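Long-range contact in RNase NGR3 (Nicotiana glutinosa, PDB 1VD3), which is a T2-family ribonuclease that probably cleaves RNA and is captured here with the nucleotide 2'-UMP bound: residues E68-W80 / R110-K122. Numbering follows the deposited sequence.
Sequences EISDLISTMEKNW and RAYFQAALDFRKK
Arg110 reaches Asp71 end-on, NH1 to OD1 at 2.7 Å and NH2 to OD2, each oxygen using its syn lone pair, with guanidinium and carboxylate planes 9° apart. Its side chain is extended from CG to NE, CG lying opposite the backbone N (chi1 -172°), carrying the charge to the residues ahead of helix 73-79. There NH1 also donates to Glu68 O at 3.1 Å, while Leu72 CD1 sits over one guanidinium face, toward its rim. A lysine in its place would probably lose the paired, coplanar grip and leave an Asp71 oxygen or Glu68 O without its partner.

Phe113 has Ile69 CD1 centred over one face, and Met76, bent at chi3, brings CE to 3.3 Å from Phe113 CD2, with SD oblique to the ring in a Met-aromatic contact. Trp80 meets the same ring at 44° between planes, its CZ3 3.4 Å from Ala116 CB; Trp94 and Phe93 also pack against this indole. At the far end the Asn79 amide stacks on the guanidinium of Arg120, whose NH1 pairs with Asp39.

Polar bonds thus fix the Arg110 guanidinium's rotation on the solvent side while apolar contacts hold the buried side, tying helix 73-79 and its flanks to helix 109-123.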
loop_
_atom_site.group_PDB
_atom_site.type_symbol
_atom_site.label_atom_id
_atom_site.label_comp_id
_atom_site.label_asym_id
_atom_site.label_seq_id
_atom_site.Cartn_x
_atom_site.Cartn_y
_atom_site.Cartn_z
ATOM N N GLU A 68 12.315 7.994 -16.967
ATOM C CA GLU A 68 12.586 6.568 -16.818
ATOM C C GLU A 68 11.349 5.705 -16.606
ATOM O O GLU A 68 11.392 4.491 -16.812
ATOM C CB GLU A 68 13.563 6.343 -15.663
ATOM C CG GLU A 68 14.962 6.854 -15.939
ATOM C CD GLU A 68 15.864 6.760 -14.728
ATOM O OE1 GLU A 68 15.916 5.680 -14.105
ATOM O OE2 GLU A 68 16.527 7.764 -14.404
ATOM N N ILE A 69 10.249 6.323 -16.185
ATOM C CA ILE A 69 9.015 5.584 -15.946
ATOM C C ILE A 69 7.853 6.194 -16.726
ATOM O O ILE A 69 6.689 5.935 -16.429
ATOM C CB ILE A 69 8.660 5.572 -14.441
ATOM C CG1 ILE A 69 8.536 7.006 -13.922
ATOM C CG2 ILE A 69 9.728 4.815 -13.658
ATOM C CD1 ILE A 69 8.045 7.099 -12.483
ATOM N N SER A 70 8.193 6.986 -17.739
ATOM C CA SER A 70 7.219 7.669 -18.585
ATOM C C SER A 70 6.010 6.829 -18.988
ATOM O O SER A 70 4.867 7.264 -18.849
ATOM C CB SER A 70 7.909 8.172 -19.856
ATOM O OG SER A 70 9.032 8.968 -19.538
ATOM N N ASP A 71 6.273 5.633 -19.498
ATOM C CA ASP A 71 5.219 4.735 -19.956
ATOM C C ASP A 71 4.429 4.047 -18.847
ATOM O O ASP A 71 3.428 3.384 -19.114
ATOM C CB ASP A 71 5.820 3.688 -20.897
ATOM C CG ASP A 71 6.885 2.842 -20.225
ATOM O OD1 ASP A 71 7.706 3.402 -19.467
ATOM O OD2 ASP A 71 6.904 1.620 -20.466
ATOM N N LEU A 72 4.876 4.206 -17.605
ATOM C CA LEU A 72 4.198 3.600 -16.464
ATOM C C LEU A 72 3.323 4.621 -15.729
ATOM O O LEU A 72 2.480 4.249 -14.908
ATOM C CB LEU A 72 5.233 3.030 -15.483
ATOM C CG LEU A 72 6.217 1.987 -16.027
ATOM C CD1 LEU A 72 7.142 1.540 -14.906
ATOM C CD2 LEU A 72 5.461 0.796 -16.598
ATOM N N ILE A 73 3.521 5.901 -16.034
ATOM C CA ILE A 73 2.776 6.975 -15.377
ATOM C C ILE A 73 1.255 6.841 -15.425
ATOM O O ILE A 73 0.588 7.013 -14.408
ATOM C CB ILE A 73 3.141 8.362 -15.965
ATOM C CG1 ILE A 73 4.651 8.601 -15.873
ATOM C CG2 ILE A 73 2.399 9.458 -15.201
ATOM C CD1 ILE A 73 5.171 8.787 -14.471
ATOM N N SER A 74 0.697 6.550 -16.597
ATOM C CA SER A 74 -0.756 6.432 -16.697
ATOM C C SER A 74 -1.290 5.331 -15.784
ATOM O O SER A 74 -2.380 5.461 -15.227
ATOM C CB SER A 74 -1.188 6.169 -18.144
ATOM O OG SER A 74 -0.755 4.902 -18.593
ATOM N N THR A 75 -0.524 4.253 -15.628
ATOM C CA THR A 75 -0.940 3.146 -14.768
ATOM C C THR A 75 -0.786 3.553 -13.310
ATOM O O THR A 75 -1.647 3.275 -12.481
ATOM C CB THR A 75 -0.087 1.885 -15.008
ATOM O OG1 THR A 75 -0.185 1.495 -16.382
ATOM C CG2 THR A 75 -0.574 0.734 -14.132
ATOM N N MET A 76 0.322 4.222 -13.013
ATOM C CA MET A 76 0.603 4.675 -11.661
ATOM C C MET A 76 -0.418 5.703 -11.186
ATOM O O MET A 76 -0.758 5.746 -10.003
ATOM C CB MET A 76 2.015 5.247 -11.598
ATOM C CG MET A 76 3.086 4.169 -11.669
ATOM S SD MET A 76 4.739 4.825 -11.844
ATOM C CE MET A 76 4.833 5.871 -10.375
ATOM N N GLU A 77 -0.916 6.525 -12.104
ATOM C CA GLU A 77 -1.913 7.519 -11.723
ATOM C C GLU A 77 -3.150 6.800 -11.213
ATOM O O GLU A 77 -3.904 7.340 -10.408
ATOM C CB GLU A 77 -2.287 8.403 -12.917
ATOM C CG GLU A 77 -1.120 9.183 -13.490
ATOM C CD GLU A 77 -1.538 10.130 -14.598
ATOM O OE1 GLU A 77 -2.276 9.697 -15.507
ATOM O OE2 GLU A 77 -1.122 11.305 -14.563
ATOM N N LYS A 78 -3.351 5.569 -11.673
ATOM C CA LYS A 78 -4.516 4.796 -11.258
ATOM C C LYS A 78 -4.262 3.770 -10.158
ATOM O O LYS A 78 -5.170 3.452 -9.395
ATOM C CB LYS A 78 -5.146 4.097 -12.465
ATOM C CG LYS A 78 -5.849 5.046 -13.426
ATOM C CD LYS A 78 -6.744 4.293 -14.391
ATOM C CE LYS A 78 -7.490 5.248 -15.315
ATOM N NZ LYS A 78 -8.451 4.529 -16.203
ATOM N N ASN A 79 -3.042 3.251 -10.072
ATOM C CA ASN A 79 -2.732 2.245 -9.060
ATOM C C ASN A 79 -1.874 2.753 -7.908
ATOM O O ASN A 79 -1.670 2.037 -6.923
ATOM C CB ASN A 79 -2.041 1.036 -9.701
ATOM C CG ASN A 79 -2.928 0.314 -10.697
ATOM O OD1 ASN A 79 -4.128 0.147 -10.474
ATOM N ND2 ASN A 79 -2.337 -0.131 -11.798
ATOM N N TRP A 80 -1.378 3.981 -8.035
ATOM C CA TRP A 80 -0.537 4.586 -7.004
ATOM C C TRP A 80 -0.843 6.080 -6.925
ATOM O O TRP A 80 0.060 6.922 -6.967
ATOM C CB TRP A 80 0.935 4.388 -7.362
ATOM C CG TRP A 80 1.880 4.572 -6.214
ATOM C CD1 TRP A 80 1.689 5.343 -5.101
ATOM C CD2 TRP A 80 3.174 3.980 -6.078
ATOM N NE1 TRP A 80 2.791 5.261 -4.277
ATOM C CE2 TRP A 80 3.716 4.434 -4.856
ATOM C CE3 TRP A 80 3.932 3.109 -6.875
ATOM C CZ2 TRP A 80 4.986 4.045 -4.409
ATOM C CZ3 TRP A 80 5.196 2.722 -6.431
ATOM C CH2 TRP A 80 5.708 3.193 -5.207
ATOM N N ARG A 110 13.282 2.428 -12.355
ATOM C CA ARG A 110 12.202 1.745 -13.052
ATOM C C ARG A 110 11.864 0.396 -12.412
ATOM O O ARG A 110 10.696 0.007 -12.344
ATOM C CB ARG A 110 12.552 1.555 -14.530
ATOM C CG ARG A 110 11.391 1.033 -15.351
ATOM C CD ARG A 110 11.767 0.843 -16.817
ATOM N NE ARG A 110 10.666 0.232 -17.554
ATOM C CZ ARG A 110 9.659 0.903 -18.109
ATOM N NH1 ARG A 110 9.601 2.229 -18.027
ATOM N NH2 ARG A 110 8.699 0.238 -18.735
ATOM N N ALA A 111 12.886 -0.307 -11.931
ATOM C CA ALA A 111 12.688 -1.613 -11.308
ATOM C C ALA A 111 11.881 -1.465 -10.029
ATOM O O ALA A 111 11.053 -2.318 -9.706
ATOM C CB ALA A 111 14.040 -2.261 -11.000
ATOM N N TYR A 112 12.136 -0.378 -9.305
ATOM C CA TYR A 112 11.436 -0.095 -8.055
ATOM C C TYR A 112 9.942 0.093 -8.303
ATOM O O TYR A 112 9.101 -0.519 -7.646
ATOM C CB TYR A 112 12.005 1.177 -7.407
ATOM C CG TYR A 112 11.327 1.565 -6.108
ATOM C CD1 TYR A 112 11.562 0.850 -4.929
ATOM C CD2 TYR A 112 10.435 2.631 -6.064
ATOM C CE1 TYR A 112 10.917 1.191 -3.739
ATOM C CE2 TYR A 112 9.785 2.980 -4.885
ATOM C CZ TYR A 112 10.028 2.255 -3.728
ATOM O OH TYR A 112 9.367 2.589 -2.573
ATOM N N PHE A 113 9.602 0.959 -9.247
ATOM C CA PHE A 113 8.191 1.186 -9.520
ATOM C C PHE A 113 7.506 -0.015 -10.174
ATOM O O PHE A 113 6.352 -0.318 -9.868
ATOM C CB PHE A 113 8.020 2.458 -10.352
ATOM C CG PHE A 113 8.277 3.709 -9.566
ATOM C CD1 PHE A 113 9.535 4.299 -9.553
ATOM C CD2 PHE A 113 7.271 4.262 -8.777
ATOM C CE1 PHE A 113 9.788 5.425 -8.758
ATOM C CE2 PHE A 113 7.513 5.384 -7.981
ATOM C CZ PHE A 113 8.777 5.965 -7.974
ATOM N N GLN A 114 8.222 -0.718 -11.045
ATOM C CA GLN A 114 7.647 -1.887 -11.705
ATOM C C GLN A 114 7.366 -2.966 -10.657
ATOM O O GLN A 114 6.345 -3.641 -10.708
ATOM C CB GLN A 114 8.610 -2.434 -12.759
ATOM C CG GLN A 114 8.023 -3.558 -13.590
ATOM C CD GLN A 114 6.932 -3.074 -14.524
ATOM O OE1 GLN A 114 7.183 -2.275 -15.426
ATOM N NE2 GLN A 114 5.711 -3.555 -14.313
ATOM N N ALA A 115 8.279 -3.114 -9.708
ATOM C CA ALA A 115 8.116 -4.093 -8.641
ATOM C C ALA A 115 6.826 -3.812 -7.874
ATOM O O ALA A 115 6.027 -4.713 -7.643
ATOM C CB ALA A 115 9.312 -4.038 -7.691
ATOM N N ALA A 116 6.627 -2.555 -7.485
ATOM C CA ALA A 116 5.430 -2.169 -6.747
ATOM C C ALA A 116 4.181 -2.520 -7.549
ATOM O O ALA A 116 3.228 -3.103 -7.023
ATOM C CB ALA A 116 5.456 -0.674 -6.451
ATOM N N LEU A 117 4.190 -2.157 -8.827
ATOM C CA LEU A 117 3.061 -2.441 -9.700
ATOM C C LEU A 117 2.838 -3.949 -9.817
ATOM O O LEU A 117 1.697 -4.421 -9.755
ATOM C CB LEU A 117 3.299 -1.834 -11.091
ATOM C CG LEU A 117 3.348 -0.303 -11.156
ATOM C CD1 LEU A 117 3.753 0.134 -12.554
ATOM C CD2 LEU A 117 1.991 0.283 -10.784
ATOM N N ASP A 118 3.921 -4.702 -9.983
ATOM C CA ASP A 118 3.819 -6.156 -10.102
ATOM C C ASP A 118 3.270 -6.813 -8.841
ATOM O O ASP A 118 2.414 -7.695 -8.915
ATOM C CB ASP A 118 5.177 -6.780 -10.430
ATOM C CG ASP A 118 5.613 -6.527 -11.863
ATOM O OD1 ASP A 118 4.775 -6.079 -12.674
ATOM O OD2 ASP A 118 6.793 -6.790 -12.178
ATOM N N PHE A 119 3.763 -6.402 -7.680
ATOM C CA PHE A 119 3.277 -7.003 -6.448
ATOM C C PHE A 119 1.847 -6.617 -6.112
ATOM O O PHE A 119 1.143 -7.372 -5.444
ATOM C CB PHE A 119 4.232 -6.689 -5.294
ATOM C CG PHE A 119 5.499 -7.491 -5.351
ATOM C CD1 PHE A 119 6.708 -6.899 -5.697
ATOM C CD2 PHE A 119 5.469 -8.861 -5.117
ATOM C CE1 PHE A 119 7.867 -7.662 -5.815
ATOM C CE2 PHE A 119 6.626 -9.634 -5.233
ATOM C CZ PHE A 119 7.826 -9.032 -5.584
ATOM N N ARG A 120 1.404 -5.449 -6.568
ATOM C CA ARG A 120 0.026 -5.060 -6.303
ATOM C C ARG A 120 -0.854 -6.038 -7.091
ATOM O O ARG A 120 -1.851 -6.559 -6.582
ATOM C CB ARG A 120 -0.258 -3.631 -6.782
ATOM C CG ARG A 120 -1.581 -3.079 -6.244
ATOM C CD ARG A 120 -2.087 -1.908 -7.066
ATOM N NE ARG A 120 -2.514 -2.353 -8.389
ATOM C CZ ARG A 120 -3.707 -2.876 -8.659
ATOM N NH1 ARG A 120 -4.616 -3.014 -7.698
ATOM N NH2 ARG A 120 -3.983 -3.288 -9.887
ATOM N N LYS A 121 -0.466 -6.297 -8.334
ATOM C CA LYS A 121 -1.228 -7.205 -9.184
ATOM C C LYS A 121 -1.189 -8.633 -8.648
ATOM O O LYS A 121 -2.211 -9.313 -8.595
ATOM C CB LYS A 121 -0.687 -7.166 -10.617
ATOM C CG LYS A 121 -0.819 -5.807 -11.290
ATOM C CD LYS A 121 -0.275 -5.829 -12.716
ATOM C CE LYS A 121 -0.501 -4.495 -13.423
ATOM N NZ LYS A 121 0.196 -3.361 -12.744
ATOM N N LYS A 122 -0.006 -9.084 -8.249
ATOM C CA LYS A 122 0.149 -10.433 -7.719
ATOM C C LYS A 122 -0.662 -10.647 -6.445
ATOM O O LYS A 122 -1.299 -11.692 -6.283
ATOM C CB LYS A 122 1.624 -10.723 -7.440
ATOM C CG LYS A 122 2.500 -10.742 -8.681
ATOM C CD LYS A 122 3.965 -10.920 -8.314
ATOM C CE LYS A 122 4.855 -10.875 -9.547
ATOM N NZ LYS A 122 6.299 -10.972 -9.196
HETATM O O HOH W 1 15.663 2.656 -13.965
#